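PDB 2ZUX: YesW protein from Bacillus subtilis, which cleaves the rhamnogalacturonan backbone of plant cell-wall pectin by endo-type elimination, releasing unsaturated oligosaccharides, and requires calcium or manganese for activity. Local coordinates for residues V94-P99 and S523-Y528; L132-S137 and L152-K157; I421-P426 and D461-Q466. All blocks are in the same frame, centred on the assembly; numbering follows the deposited sequence.

Interaction 1 of 3, residues V94-P99 and S523-Y528; sequences VPLDKP and SALRIY
Leu96 lies over Leu525 where an early strand of the beta-propeller domain meets one from near its C-terminal end. Strand 91-95 runs antiparallel to strand 524-528 and forms an edge of its sheet, so this sheet is completed by residues more than 400 positions apart, consistent with the velcro-type closure of beta-propellers. Val94 and Leu525 make the hydrogen-bonded pair: Val94 N gives to Leu525 O at 2.7 Å, and Leu525 N returns a bond to Val94 O at 2.9 Å. Pro95 has no N-H and sits opposite Ala524 in the non-hydrogen-bonded pair. A last bond, Leu96 N to Ser523 O at 2.9 Å, holds the chain as it leaves the strand.

The side chains of Leu96 and Leu525 cross at about a right angle. Leu96 keeps CG beside its own backbone N (chi1 -60°), which carries both of its methyls to the branch point of Leu525: CD1 reaches Leu525 CG at 3.8 Å, while CD2 meets the same CG at 3.9 Å. On the same face of the sheet, Val94 CG2 approaches the tip of Ile527, CD1, at 4.0 Å. Leu96 also rests on Leu132, Trp134 and Tyr156 of the adjoining sheet. With an alanine here, Leu525 CG is likely to lose both methyl partners, and a gap would probably open toward Tyr156.

The chemistry is divided: directional bonds between main chains set the register, and aliphatic branches meet on one face. Across these two segments the pairing is made by main-chain bonds and apolar contacts, with no salt bridge between them.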
loop_
_atom_site.group_PDB
_atom_site.type_symbol
_atom_site.label_atom_id
_atom_site.label_comp_id
_atom_site.label_asym_id
_atom_site.label_seq_id
_atom_site.Cartn_x
_atom_site.Cartn_y
_atom_site.Cartn_z
ATOM N N VAL A 94 8.611 -17.297 2.164
ATOM C CA VAL A 94 7.676 -17.533 3.251
ATOM C C VAL A 94 6.715 -18.614 2.769
ATOM O O VAL A 94 5.873 -18.350 1.916
ATOM C CB VAL A 94 6.890 -16.243 3.612
ATOM C CG1 VAL A 94 5.973 -16.487 4.808
ATOM C CG2 VAL A 94 7.846 -15.081 3.905
ATOM N N PRO A 95 6.858 -19.856 3.281
ATOM C CA PRO A 95 5.941 -20.909 2.846
ATOM C C PRO A 95 4.514 -20.582 3.272
ATOM O O PRO A 95 4.299 -20.036 4.355
ATOM C CB PRO A 95 6.445 -22.151 3.589
ATOM C CG PRO A 95 7.200 -21.621 4.759
ATOM C CD PRO A 95 7.828 -20.346 4.278
ATOM N N LEU A 96 3.562 -20.926 2.412
ATOM C CA LEU A 96 2.151 -20.648 2.667
ATOM C C LEU A 96 1.376 -21.925 2.936
ATOM O O LEU A 96 1.764 -23.009 2.489
ATOM C CB LEU A 96 1.524 -19.912 1.476
ATOM C CG LEU A 96 2.143 -18.552 1.122
ATOM C CD1 LEU A 96 1.522 -17.987 -0.140
ATOM C CD2 LEU A 96 1.985 -17.575 2.280
ATOM N N ASP A 97 0.282 -21.786 3.669
ATOM C CA ASP A 97 -0.682 -22.870 3.825
ATOM C C ASP A 97 -1.779 -22.632 2.797
ATOM O O ASP A 97 -2.751 -21.919 3.054
ATOM C CB ASP A 97 -1.243 -22.906 5.250
ATOM C CG ASP A 97 -2.337 -23.953 5.423
ATOM O OD1 ASP A 97 -2.341 -24.956 4.675
ATOM O OD2 ASP A 97 -3.194 -23.771 6.313
ATOM N N LYS A 98 -1.604 -23.200 1.614
ATOM C CA LYS A 98 -2.526 -22.945 0.521
ATOM C C LYS A 98 -3.878 -23.580 0.828
ATOM O O LYS A 98 -3.956 -24.785 1.097
ATOM C CB LYS A 98 -1.947 -23.464 -0.799
ATOM C CG LYS A 98 -2.740 -23.077 -2.040
ATOM C CD LYS A 98 -2.014 -23.528 -3.294
ATOM C CE LYS A 98 -2.812 -23.228 -4.538
ATOM N NZ LYS A 98 -2.136 -23.796 -5.734
ATOM N N PRO A 99 -4.950 -22.769 0.812
ATOM C CA PRO A 99 -6.275 -23.296 1.124
ATOM C C PRO A 99 -6.752 -24.225 0.034
ATOM O O PRO A 99 -6.467 -23.999 -1.142
ATOM C CB PRO A 99 -7.172 -22.055 1.150
ATOM C CG PRO A 99 -6.256 -20.872 1.069
ATOM C CD PRO A 99 -4.975 -21.329 0.500
ATOM N N SER A 523 2.509 -21.642 -3.389
ATOM C CA SER A 523 3.050 -22.406 -2.266
ATOM C C SER A 523 3.898 -21.542 -1.333
ATOM O O SER A 523 4.171 -21.929 -0.198
ATOM C CB SER A 523 3.871 -23.599 -2.763
ATOM O OG SER A 523 4.949 -23.182 -3.572
ATOM N N ALA A 524 4.316 -20.376 -1.826
ATOM C CA ALA A 524 5.170 -19.476 -1.059
ATOM C C ALA A 524 5.021 -18.042 -1.540
ATOM O O ALA A 524 4.600 -17.796 -2.672
ATOM C CB ALA A 524 6.637 -19.912 -1.167
ATOM N N LEU A 525 5.366 -17.112 -0.659
ATOM C CA LEU A 525 5.670 -15.737 -1.057
ATOM C C LEU A 525 7.181 -15.572 -1.068
ATOM O O LEU A 525 7.867 -16.119 -0.202
ATOM C CB LEU A 525 5.061 -14.727 -0.084
ATOM C CG LEU A 525 3.541 -14.726 0.100
ATOM C CD1 LEU A 525 3.158 -13.726 1.169
ATOM C CD2 LEU A 525 2.822 -14.422 -1.210
ATOM N N ARG A 526 7.696 -14.832 -2.042
ATOM C CA ARG A 526 9.116 -14.529 -2.109
ATOM C C ARG A 526 9.325 -13.052 -1.854
ATOM O O ARG A 526 8.689 -12.219 -2.502
ATOM C CB ARG A 526 9.676 -14.872 -3.484
ATOM C CG ARG A 526 9.657 -16.347 -3.840
ATOM C CD ARG A 526 10.297 -16.521 -5.188
ATOM N NE ARG A 526 10.321 -17.909 -5.634
ATOM C CZ ARG A 526 10.737 -18.277 -6.840
ATOM N NH1 ARG A 526 11.162 -17.364 -7.702
ATOM N NH2 ARG A 526 10.723 -19.559 -7.178
ATOM N N ILE A 527 10.212 -12.736 -0.913
ATOM C CA ILE A 527 10.551 -11.350 -0.625
ATOM C C ILE A 527 11.905 -11.049 -1.255
ATOM O O ILE A 527 12.918 -11.611 -0.836
ATOM C CB ILE A 527 10.636 -11.080 0.889
ATOM C CG1 ILE A 527 9.379 -11.594 1.612
ATOM C CG2 ILE A 527 10.865 -9.583 1.139
ATOM C CD1 ILE A 527 9.434 -11.443 3.133
ATOM N N TYR A 528 11.913 -10.185 -2.266
ATOM C CA TYR A 528 13.141 -9.751 -2.925
ATOM C C TYR A 528 13.602 -8.444 -2.297
ATOM O O TYR A 528 12.809 -7.520 -2.132
ATOM C CB TYR A 528 12.891 -9.529 -4.417
ATOM C CG TYR A 528 12.689 -10.803 -5.215
ATOM C CD1 TYR A 528 13.704 -11.299 -6.038
ATOM C CD2 TYR A 528 11.490 -11.509 -5.153
ATOM C CE1 TYR A 528 13.518 -12.472 -6.775
ATOM C CE2 TYR A 528 11.300 -12.679 -5.886
ATOM C CZ TYR A 528 12.316 -13.147 -6.686
ATOM O OH TYR A 528 12.112 -14.311 -7.406
#

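Interaction 2 of 3, residues L132-S137 and L152-K157; sequences LKWDPS and LIDAYK. With RAM (alpha-L-rhamnopyranose), chain N.
Trp134 and Asp154 are joined by a side-chain hydrogen bond between two antiparallel strands of one propeller blade, 129-136 and 152-156. The indole NE1 donates a hydrogen bond to Asp154 OD2 at 2.9 Å, nearly in its own ring plane, yet it comes from above the carboxylate, whose plane is turned 66° from the ring. Tyr156 OH adds a weak bond to the same oxygen and is itself hydrogen-bonded by Asp97 N. Asp154 OD1 pairs with Arg165, an arrangement likely to favour the ionised form of this buried acid.

Between the main chains, Leu132 and Asp154 form the hydrogen-bonded pair that fixes the register, exchanging two N-H to O=C bonds; Asp154 N to Leu132 O is 2.8 Å. Trp134 N also bonds Leu152 O at 2.8 Å.

Carbon contacts lie on both faces of the pair. Leu132 CD2 sits over one face of the Trp134 ring, offset toward its rim, and Trp134 CD1 meets Leu152 CB at 4.0 Å. Across the sheet, Ile153 CD1 touches Lys133 CG at 3.8 Å; the lysine chain is extended until it bends at chi3 (74°), and NZ bonds Asp116, a calcium ligand.

Sugar recognition belongs to the opposite side from Trp134: Asp135 OD2 accepts from rhamnose O3 at 2.7 Å, and Asn115 also bonds this sugar.

In the five-stranded sheet these are inner strands. Strand 109-120 flanks 129-136, strand 162-167 flanks 152-156, and Pro99 packs against both Trp134 and Leu152.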
loop_
_atom_site.group_PDB
_atom_site.type_symbol
_atom_site.label_atom_id
_atom_site.label_comp_id
_atom_site.label_asym_id
_atom_site.label_seq_id
_atom_site.Cartn_x
_atom_site.Cartn_y
_atom_site.Cartn_z
ATOM N N LEU A 132 -2.083 -11.608 4.359
ATOM C CA LEU A 132 -2.316 -12.010 2.982
ATOM C C LEU A 132 -3.764 -12.333 2.680
ATOM O O LEU A 132 -4.408 -13.084 3.421
ATOM C CB LEU A 132 -1.470 -13.247 2.674
ATOM C CG LEU A 132 -1.615 -13.875 1.282
ATOM C CD1 LEU A 132 -1.028 -12.952 0.227
ATOM C CD2 LEU A 132 -0.941 -15.237 1.249
ATOM N N LYS A 133 -4.263 -11.776 1.578
ATOM C CA LYS A 133 -5.590 -12.114 1.080
ATOM C C LYS A 133 -5.453 -13.202 0.026
ATOM O O LYS A 133 -4.652 -13.076 -0.904
ATOM C CB LYS A 133 -6.276 -10.873 0.496
ATOM C CG LYS A 133 -7.700 -11.114 -0.031
ATOM C CD LYS A 133 -8.313 -9.841 -0.632
ATOM C CE LYS A 133 -7.696 -9.529 -1.983
ATOM N NZ LYS A 133 -8.164 -8.219 -2.547
ATOM N N TRP A 134 -6.238 -14.268 0.189
ATOM C CA TRP A 134 -6.355 -15.319 -0.818
ATOM C C TRP A 134 -7.524 -15.001 -1.745
ATOM O O TRP A 134 -8.568 -14.490 -1.300
ATOM C CB TRP A 134 -6.605 -16.671 -0.145
ATOM C CG TRP A 134 -5.422 -17.188 0.605
ATOM C CD1 TRP A 134 -5.163 -17.049 1.936
ATOM C CD2 TRP A 134 -4.326 -17.928 0.050
ATOM N NE1 TRP A 134 -3.969 -17.675 2.254
ATOM C CE2 TRP A 134 -3.431 -18.207 1.110
ATOM C CE3 TRP A 134 -4.012 -18.379 -1.237
ATOM C CZ2 TRP A 134 -2.242 -18.936 0.922
ATOM C CZ3 TRP A 134 -2.829 -19.094 -1.424
ATOM C CH2 TRP A 134 -1.961 -19.359 -0.349
ATOM N N ASP A 135 -7.370 -15.308 -3.030
ATOM C CA ASP A 135 -8.423 -15.038 -4.005
ATOM C C ASP A 135 -8.882 -16.336 -4.647
ATOM O O ASP A 135 -8.062 -17.081 -5.198
ATOM C CB ASP A 135 -7.931 -14.075 -5.087
ATOM C CG ASP A 135 -9.067 -13.453 -5.865
ATOM O OD1 ASP A 135 -9.962 -12.841 -5.237
ATOM O OD2 ASP A 135 -9.045 -13.556 -7.103
ATOM N N PRO A 136 -10.196 -16.610 -4.600
ATOM C CA PRO A 136 -10.699 -17.782 -5.313
ATOM C C PRO A 136 -10.703 -17.492 -6.810
ATOM O O PRO A 136 -10.871 -16.336 -7.230
ATOM C CB PRO A 136 -12.127 -17.926 -4.787
ATOM C CG PRO A 136 -12.541 -16.520 -4.469
ATOM C CD PRO A 136 -11.282 -15.862 -3.941
ATOM N N SER A 137 -10.531 -18.540 -7.612
ATOM C CA SER A 137 -10.388 -18.387 -9.060
ATOM C C SER A 137 -11.662 -17.919 -9.764
ATOM O O SER A 137 -11.635 -17.622 -10.959
ATOM C CB SER A 137 -9.899 -19.699 -9.671
ATOM O OG SER A 137 -10.775 -20.761 -9.350
ATOM N N LEU A 152 -10.329 -15.530 2.132
ATOM C CA LEU A 152 -9.554 -15.906 3.309
ATOM C C LEU A 152 -8.440 -14.900 3.510
ATOM O O LEU A 152 -7.827 -14.458 2.537
ATOM C CB LEU A 152 -8.964 -17.307 3.126
ATOM C CG LEU A 152 -9.966 -18.364 2.638
ATOM C CD1 LEU A 152 -9.268 -19.622 2.224
ATOM C CD2 LEU A 152 -10.996 -18.667 3.704
ATOM N N ILE A 153 -8.191 -14.546 4.768
ATOM C CA ILE A 153 -7.119 -13.625 5.140
ATOM C C ILE A 153 -6.251 -14.346 6.154
ATOM O O ILE A 153 -6.754 -14.811 7.185
ATOM C CB ILE A 153 -7.658 -12.332 5.827
ATOM C CG1 ILE A 153 -8.802 -11.672 5.032
ATOM C CG2 ILE A 153 -6.499 -11.379 6.157
ATOM C CD1 ILE A 153 -8.401 -11.120 3.696
ATOM N N ASP A 154 -4.953 -14.436 5.860
ATOM C CA ASP A 154 -3.996 -15.093 6.757
ATOM C C ASP A 154 -2.981 -14.103 7.302
ATOM O O ASP A 154 -2.703 -13.084 6.674
ATOM C CB ASP A 154 -3.180 -16.151 6.006
ATOM C CG ASP A 154 -3.974 -17.374 5.602
ATOM O OD1 ASP A 154 -5.182 -17.483 5.885
ATOM O OD2 ASP A 154 -3.353 -18.263 4.980
ATOM N N ALA A 155 -2.385 -14.442 8.443
ATOM C CA ALA A 155 -1.192 -13.744 8.927
ATOM C C ALA A 155 -0.024 -14.707 8.988
ATOM O O ALA A 155 -0.156 -15.802 9.544
ATOM C CB ALA A 155 -1.433 -13.142 10.290
ATOM N N TYR A 156 1.111 -14.281 8.434
ATOM C CA TYR A 156 2.360 -15.053 8.492
ATOM C C TYR A 156 3.489 -14.237 9.095
ATOM O O TYR A 156 3.658 -13.054 8.782
ATOM C CB TYR A 156 2.802 -15.493 7.091
ATOM C CG TYR A 156 1.866 -16.472 6.453
ATOM C CD1 TYR A 156 2.038 -17.843 6.637
ATOM C CD2 TYR A 156 0.797 -16.034 5.666
ATOM C CE1 TYR A 156 1.164 -18.752 6.070
ATOM C CE2 TYR A 156 -0.079 -16.934 5.099
ATOM C CZ TYR A 156 0.116 -18.292 5.297
ATOM O OH TYR A 156 -0.762 -19.190 4.734
ATOM N N LYS A 157 4.274 -14.879 9.954
ATOM C CA LYS A 157 5.578 -14.346 10.308
ATOM C C LYS A 157 6.527 -14.618 9.152
ATOM O O LYS A 157 6.289 -15.520 8.345
ATOM C CB LYS A 157 6.102 -15.004 11.583
ATOM C CG LYS A 157 5.341 -14.587 12.815
ATOM C CD LYS A 157 5.939 -15.201 14.072
ATOM C CE LYS A 157 5.608 -14.355 15.283
ATOM N NZ LYS A 157 6.304 -13.032 15.227
HETATM C C1 RAM N . -7.470 -12.897 -12.167
HETATM C C2 RAM N . -7.773 -12.733 -10.667
HETATM C C3 RAM N . -6.670 -13.277 -9.754
HETATM C C4 RAM N . -5.302 -12.859 -10.278
HETATM C C5 RAM N . -5.140 -13.454 -11.672
HETATM C C6 RAM N . -3.764 -13.164 -12.246
HETATM O O1 RAM N . -8.074 -14.072 -12.656
HETATM O O2 RAM N . -8.004 -11.368 -10.388
HETATM O O3 RAM N . -6.862 -12.837 -8.428
HETATM O O4 RAM N . -4.227 -13.205 -9.418
HETATM O O5 RAM N . -6.097 -12.873 -12.542
#

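Interaction 3 of 3, residues I421-P426 and D461-Q466; sequences IDPRYP and DLLREQ. With CA (calcium ion), chain F; CA (calcium ion), chain I.
Two calcium-binding loops of the beta-propeller domain pack here through aliphatic groups, each loop folded round its own ion. Residues 421-426 connect strand 416-419 to strand 429-432, while 461-466 runs into the start of strand 465-468.

Leu463 carries most of the contact from its loop. Its CD1 meets Pro423 CD at 4.1 Å, the two side chains crossing at about a right angle. Ile421 turns its CG2 branch to Gln466 NE2 at 3.2 Å, again with the side chains roughly perpendicular, and to Arg464 O at 3.6 Å; placing CG1 between the backbone N and the carbonyl carbon (chi1 69°) puts CG2 on that side. Trp431 and Trp475 also pack against Ile421.

Both ions draw on main-chain oxygens. One calcium is bound by Leu463 O at 2.3 Å, by the carbonyl and a carboxylate oxygen of Asp461, by both oxygens of Glu465 and by a water, with Asp459 adding a ligand. Leu463 thus faces two ways, its carbonyl to the metal and its side chain to the neighbouring loop. The other calcium takes Asp422 O and Tyr425 O, the ends of a type I beta turn, besides Asp420, Gly427, Glu429 and a water.

Within the turn, Asp422 OD1 accepts from Arg424 N as an Asx turn, and the guanidinium grips the acid side-on, NE to OD1 and NH2 to OD2, the latter 2.8 Å long and nearly in the guanidinium plane.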
loop_
_atom_site.group_PDB
_atom_site.type_symbol
_atom_site.label_atom_id
_atom_site.label_comp_id
_atom_site.label_asym_id
_atom_site.label_seq_id
_atom_site.Cartn_x
_atom_site.Cartn_y
_atom_site.Cartn_z
ATOM N N ILE A 421 12.118 9.909 -13.228
ATOM C CA ILE A 421 12.845 9.005 -14.119
ATOM C C ILE A 421 13.840 9.736 -15.020
ATOM O O ILE A 421 14.658 9.096 -15.681
ATOM C CB ILE A 421 11.880 8.150 -14.977
ATOM C CG1 ILE A 421 11.121 8.999 -16.011
ATOM C CG2 ILE A 421 10.914 7.383 -14.066
ATOM C CD1 ILE A 421 10.263 8.180 -16.949
ATOM N N ASP A 422 13.772 11.064 -15.037
ATOM C CA ASP A 422 14.587 11.868 -15.937
ATOM C C ASP A 422 15.176 13.017 -15.132
ATOM O O ASP A 422 14.447 13.900 -14.699
ATOM C CB ASP A 422 13.717 12.387 -17.088
ATOM C CG ASP A 422 14.522 13.057 -18.188
ATOM O OD1 ASP A 422 15.626 13.583 -17.909
ATOM O OD2 ASP A 422 14.022 13.055 -19.333
ATOM N N PRO A 423 16.500 13.013 -14.909
ATOM C CA PRO A 423 17.095 14.048 -14.064
ATOM C C PRO A 423 17.248 15.400 -14.770
ATOM O O PRO A 423 17.635 16.385 -14.132
ATOM C CB PRO A 423 18.471 13.464 -13.722
ATOM C CG PRO A 423 18.819 12.638 -14.902
ATOM C CD PRO A 423 17.510 12.061 -15.407
ATOM N N ARG A 424 16.938 15.449 -16.062
ATOM C CA ARG A 424 17.054 16.699 -16.816
ATOM C C ARG A 424 15.874 17.622 -16.535
ATOM O O ARG A 424 15.925 18.814 -16.836
ATOM C CB ARG A 424 17.173 16.422 -18.310
ATOM C CG ARG A 424 18.325 15.499 -18.681
ATOM C CD ARG A 424 18.239 15.078 -20.133
ATOM N NE ARG A 424 16.971 14.410 -20.417
ATOM C CZ ARG A 424 16.516 14.145 -21.635
ATOM N NH1 ARG A 424 17.233 14.475 -22.706
ATOM N NH2 ARG A 424 15.340 13.547 -21.787
ATOM N N TYR A 425 14.806 17.070 -15.959
ATOM C CA TYR A 425 13.651 17.867 -15.572
ATOM C C TYR A 425 13.462 17.723 -14.071
ATOM O O TYR A 425 13.240 16.611 -13.579
ATOM C CB TYR A 425 12.400 17.400 -16.313
ATOM C CG TYR A 425 12.470 17.606 -17.809
ATOM C CD1 TYR A 425 11.918 18.744 -18.400
ATOM C CD2 TYR A 425 13.088 16.665 -18.630
ATOM C CE1 TYR A 425 11.976 18.936 -19.777
ATOM C CE2 TYR A 425 13.147 16.845 -20.007
ATOM C CZ TYR A 425 12.591 17.981 -20.565
ATOM O OH TYR A 425 12.652 18.157 -21.934
ATOM N N PRO A 426 13.578 18.832 -13.322
ATOM C CA PRO A 426 13.423 18.724 -11.871
ATOM C C PRO A 426 12.076 18.120 -11.501
ATOM O O PRO A 426 11.067 18.352 -12.177
ATOM C CB PRO A 426 13.522 20.180 -11.391
ATOM C CG PRO A 426 14.332 20.851 -12.457
ATOM C CD PRO A 426 13.885 20.215 -13.739
ATOM N N ASP A 461 20.546 4.663 -7.281
ATOM C CA ASP A 461 20.367 6.089 -7.539
ATOM C C ASP A 461 19.018 6.603 -7.037
ATOM O O ASP A 461 18.118 5.818 -6.715
ATOM C CB ASP A 461 20.647 6.456 -9.007
ATOM C CG ASP A 461 19.517 6.079 -9.963
ATOM O OD1 ASP A 461 18.352 5.880 -9.532
ATOM O OD2 ASP A 461 19.792 6.022 -11.175
ATOM N N LEU A 462 18.894 7.923 -6.953
ATOM C CA LEU A 462 17.707 8.561 -6.402
ATOM C C LEU A 462 16.541 8.635 -7.387
ATOM O O LEU A 462 15.435 8.995 -6.988
ATOM C CB LEU A 462 18.061 9.949 -5.855
ATOM C CG LEU A 462 19.035 9.976 -4.667
ATOM C CD1 LEU A 462 19.458 11.408 -4.380
ATOM C CD2 LEU A 462 18.409 9.347 -3.421
ATOM N N LEU A 463 16.775 8.274 -8.646
ATOM C CA LEU A 463 15.675 8.133 -9.604
ATOM C C LEU A 463 14.845 6.917 -9.207
ATOM O O LEU A 463 15.337 6.029 -8.495
ATOM C CB LEU A 463 16.204 7.985 -11.033
ATOM C CG LEU A 463 17.047 9.148 -11.569
ATOM C CD1 LEU A 463 17.561 8.810 -12.956
ATOM C CD2 LEU A 463 16.242 10.450 -11.603
ATOM N N ARG A 464 13.595 6.870 -9.651
ATOM C CA ARG A 464 12.743 5.737 -9.341
ATOM C C ARG A 464 12.638 4.817 -10.540
ATOM O O ARG A 464 12.489 5.271 -11.685
ATOM C CB ARG A 464 11.368 6.201 -8.857
ATOM C CG ARG A 464 10.671 5.180 -7.976
ATOM C CD ARG A 464 9.464 5.741 -7.269
ATOM N NE ARG A 464 9.007 4.836 -6.213
ATOM C CZ ARG A 464 7.838 4.947 -5.582
ATOM N NH1 ARG A 464 6.993 5.922 -5.904
ATOM N NH2 ARG A 464 7.515 4.084 -4.622
ATOM N N GLU A 465 12.725 3.519 -10.266
ATOM C CA GLU A 465 12.606 2.491 -11.288
ATOM C C GLU A 465 11.124 2.125 -11.470
ATOM O O GLU A 465 10.254 2.703 -10.813
ATOM C CB GLU A 465 13.475 1.284 -10.916
ATOM C CG GLU A 465 14.999 1.548 -11.016
ATOM C CD GLU A 465 15.520 2.597 -10.028
ATOM O OE1 GLU A 465 15.564 2.320 -8.810
ATOM O OE2 GLU A 465 15.921 3.709 -10.468
ATOM N N GLN A 466 10.834 1.205 -12.381
ATOM C CA GLN A 466 9.452 0.832 -12.682
ATOM C C GLN A 466 9.225 -0.631 -12.353
ATOM O O GLN A 466 10.128 -1.457 -12.512
ATOM C CB GLN A 466 9.121 1.082 -14.156
ATOM C CG GLN A 466 9.072 2.557 -14.559
ATOM C CD GLN A 466 10.470 3.153 -14.749
ATOM O OE1 GLN A 466 11.291 2.601 -15.481
ATOM N NE2 GLN A 466 10.758 4.236 -14.044
HETATM CA CA CA F . 16.930 4.413 -8.354
HETATM CA CA CA I . 12.923 14.435 -12.970
HETATM O O HOH W 1 16.543 3.551 -6.082
HETATM O O HOH W 2 14.555 15.064 -11.344
#

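Interactions 1 and 2 share a border; interaction 3 stands apart, its centre about 33 and 35 Å from theirs. Interaction 2 lies wholly buried inside one blade, whereas the seam of interaction 1 is only partly buried. The two meet at Tyr156, where Leu96 CD2 packs 3.6 Å from Tyr156 CE2, so the chain leaving the seam lies against the neighbouring sheet. Their chemistry follows their place. Interactions 1 and 2 take their register from strand pairing, to which the second adds buried polar side chains and a sugar ligand; interaction 3 is buried yet far from the centre, where calcium probably shapes the loops, which meet through apolar groups.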